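Local coordinates for putative uncharacterized protein (Trichoplax adhaerens, PDB 5OI9), which is the N-terminal domain of a STIL-family protein, which probably takes part in centriole assembly and may bind CEP85, as STIL does, at residues R49-S54 and L122-A127. Residues are numbered along the deposited sequence; the frame is centred on the assembly and turned at random.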
loop_
_atom_site.group_PDB
_atom_site.type_symbol
_atom_site.label_atom_id
_atom_site.label_comp_id
_atom_site.label_asym_id
_atom_site.label_seq_id
_atom_site.Cartn_x
_atom_site.Cartn_y
_atom_site.Cartn_z
ATOM N N ARG A 49 -18.030 14.689 -8.997
ATOM C CA ARG A 49 -18.968 15.801 -9.118
ATOM C C ARG A 49 -18.865 16.740 -7.922
ATOM O O ARG A 49 -18.901 17.966 -8.082
ATOM C CB ARG A 49 -20.395 15.274 -9.272
ATOM C CG ARG A 49 -21.439 16.370 -9.459
ATOM C CD ARG A 49 -22.849 15.802 -9.552
ATOM N NE ARG A 49 -23.052 15.022 -10.770
ATOM C CZ ARG A 49 -23.449 15.537 -11.930
ATOM N NH1 ARG A 49 -23.687 16.836 -12.034
ATOM N NH2 ARG A 49 -23.608 14.751 -12.986
ATOM N N LEU A 50 -18.727 16.185 -6.713
ATOM C CA LEU A 50 -18.525 17.019 -5.532
ATOM C C LEU A 50 -17.200 17.768 -5.606
ATOM O O LEU A 50 -17.126 18.946 -5.236
ATOM C CB LEU A 50 -18.583 16.166 -4.266
ATOM C CG LEU A 50 -19.913 15.498 -3.918
ATOM C CD1 LEU A 50 -19.734 14.564 -2.734
ATOM C CD2 LEU A 50 -20.978 16.540 -3.621
ATOM N N ALA A 51 -16.144 17.101 -6.078
ATOM C CA ALA A 51 -14.850 17.761 -6.216
ATOM C C ALA A 51 -14.930 18.923 -7.197
ATOM O O ALA A 51 -14.437 20.023 -6.920
ATOM C CB ALA A 51 -13.790 16.754 -6.662
ATOM N N GLN A 52 -15.551 18.695 -8.356
ATOM C CA GLN A 52 -15.675 19.762 -9.342
ATOM C C GLN A 52 -16.592 20.869 -8.839
ATOM O O GLN A 52 -16.329 22.055 -9.074
ATOM C CB GLN A 52 -16.183 19.194 -10.669
ATOM C CG GLN A 52 -16.144 20.171 -11.835
ATOM C CD GLN A 52 -17.301 21.153 -11.822
ATOM O OE1 GLN A 52 -18.414 20.813 -11.421
ATOM N NE2 GLN A 52 -17.039 22.381 -12.245
ATOM N N ARG A 53 -17.673 20.501 -8.148
ATOM C CA ARG A 53 -18.588 21.501 -7.604
ATOM C C ARG A 53 -17.870 22.418 -6.623
ATOM O O ARG A 53 -17.968 23.647 -6.717
ATOM C CB ARG A 53 -19.776 20.810 -6.932
ATOM C CG ARG A 53 -20.796 21.759 -6.326
ATOM C CD ARG A 53 -21.947 21.000 -5.678
ATOM N NE ARG A 53 -21.499 20.154 -4.575
ATOM C CZ ARG A 53 -21.405 20.560 -3.312
ATOM N NH1 ARG A 53 -21.726 21.805 -2.986
ATOM N NH2 ARG A 53 -20.985 19.722 -2.374
ATOM N N SER A 54 -17.129 21.833 -5.677
ATOM C CA SER A 54 -16.390 22.637 -4.710
ATOM C C SER A 54 -15.331 23.488 -5.396
ATOM O O SER A 54 -15.129 24.654 -5.036
ATOM C CB SER A 54 -15.751 21.729 -3.660
ATOM O OG SER A 54 -16.718 20.863 -3.091
ATOM N N LEU A 122 -5.533 15.458 -4.508
ATOM C CA LEU A 122 -6.277 15.805 -5.711
ATOM C C LEU A 122 -5.950 17.238 -6.103
ATOM O O LEU A 122 -6.223 18.170 -5.340
ATOM C CB LEU A 122 -7.782 15.642 -5.499
ATOM C CG LEU A 122 -8.659 16.136 -6.651
ATOM C CD1 LEU A 122 -8.386 15.330 -7.908
ATOM C CD2 LEU A 122 -10.132 16.076 -6.277
ATOM N N SER A 123 -5.363 17.406 -7.282
ATOM C CA SER A 123 -5.103 18.716 -7.860
ATOM C C SER A 123 -6.054 18.930 -9.024
ATOM O O SER A 123 -6.121 18.098 -9.937
ATOM C CB SER A 123 -3.654 18.838 -8.335
ATOM O OG SER A 123 -2.757 18.899 -7.239
HETATM N N MSE A 124 -6.796 20.030 -8.993
HETATM C CA MSE A 124 -7.641 20.336 -10.135
HETATM C C MSE A 124 -7.625 21.802 -10.527
HETATM O O MSE A 124 -7.457 22.686 -9.692
HETATM C CB MSE A 124 -9.077 19.867 -9.885
HETATM C CG MSE A 124 -9.714 20.283 -8.588
HETATM SE SE MSE A 124 -11.307 19.180 -8.341
HETATM C CE MSE A 124 -12.014 19.255 -10.153
ATOM N N GLN A 125 -7.783 22.039 -11.827
ATOM C CA GLN A 125 -7.730 23.374 -12.394
ATOM C C GLN A 125 -8.738 23.478 -13.528
ATOM O O GLN A 125 -8.980 22.514 -14.259
ATOM C CB GLN A 125 -6.328 23.715 -12.914
ATOM C CG GLN A 125 -5.785 22.718 -13.931
ATOM C CD GLN A 125 -4.490 23.181 -14.575
ATOM O OE1 GLN A 125 -4.282 24.375 -14.786
ATOM N NE2 GLN A 125 -3.608 22.234 -14.885
ATOM N N LEU A 126 -9.323 24.664 -13.664
ATOM C CA LEU A 126 -10.232 24.940 -14.767
ATOM C C LEU A 126 -9.445 25.035 -16.068
ATOM O O LEU A 126 -8.465 25.780 -16.157
ATOM C CB LEU A 126 -10.998 26.236 -14.498
ATOM C CG LEU A 126 -11.984 26.738 -15.553
ATOM C CD1 LEU A 126 -13.165 25.789 -15.684
ATOM C CD2 LEU A 126 -12.457 28.145 -15.206
ATOM N N ALA A 127 -9.862 24.265 -17.071
ATOM C CA ALA A 127 -9.194 24.300 -18.366
ATOM C C ALA A 127 -9.371 25.665 -19.017
ATOM O O ALA A 127 -10.434 26.283 -18.921
ATOM C CB ALA A 127 -9.748 23.211 -19.285
#
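Leu-122 meets the helix first: its CD2 methyl lies 3.7 Å from the CB of Ala-51. Its CB points toward the helix, and CG is anti to the backbone N (chi1 173°). Ser-123 faces the other side of the sheet, where its OG is hydrogen-bonded to Lys-70. Met-124, present as selenomethionine, carries the main part of the contact. Its SE sits 3.9 Å from Ala-51 CB and 3.5 Å from Ala-51 O. The chain bends at chi3 (-43°), and CE comes up against the backbone of Gln-52, 3.8 Å from its CA. Both Met-124 and Gln-52 also touch Tyr-174 on the neighbouring strand 167-176, while Ala-51 touches Phe-92 of strand 85-97. The contact thus packs helix 45-61 on one face of the large mixed sheet. The axes of segments 49-54 and 122-126 approach to 9.8 Å, at 54°. The side chain of Ala-51 is a single methyl, and the two longer strand side chains fill the distance between the backbones. The four touching residues are buried. No hydrogen bond crosses between 49-54 and 122-127, and mostly carbon and selenium meet, so this join rests on van der Waals packing, with the selenium lying against helix backbone as well as side chain.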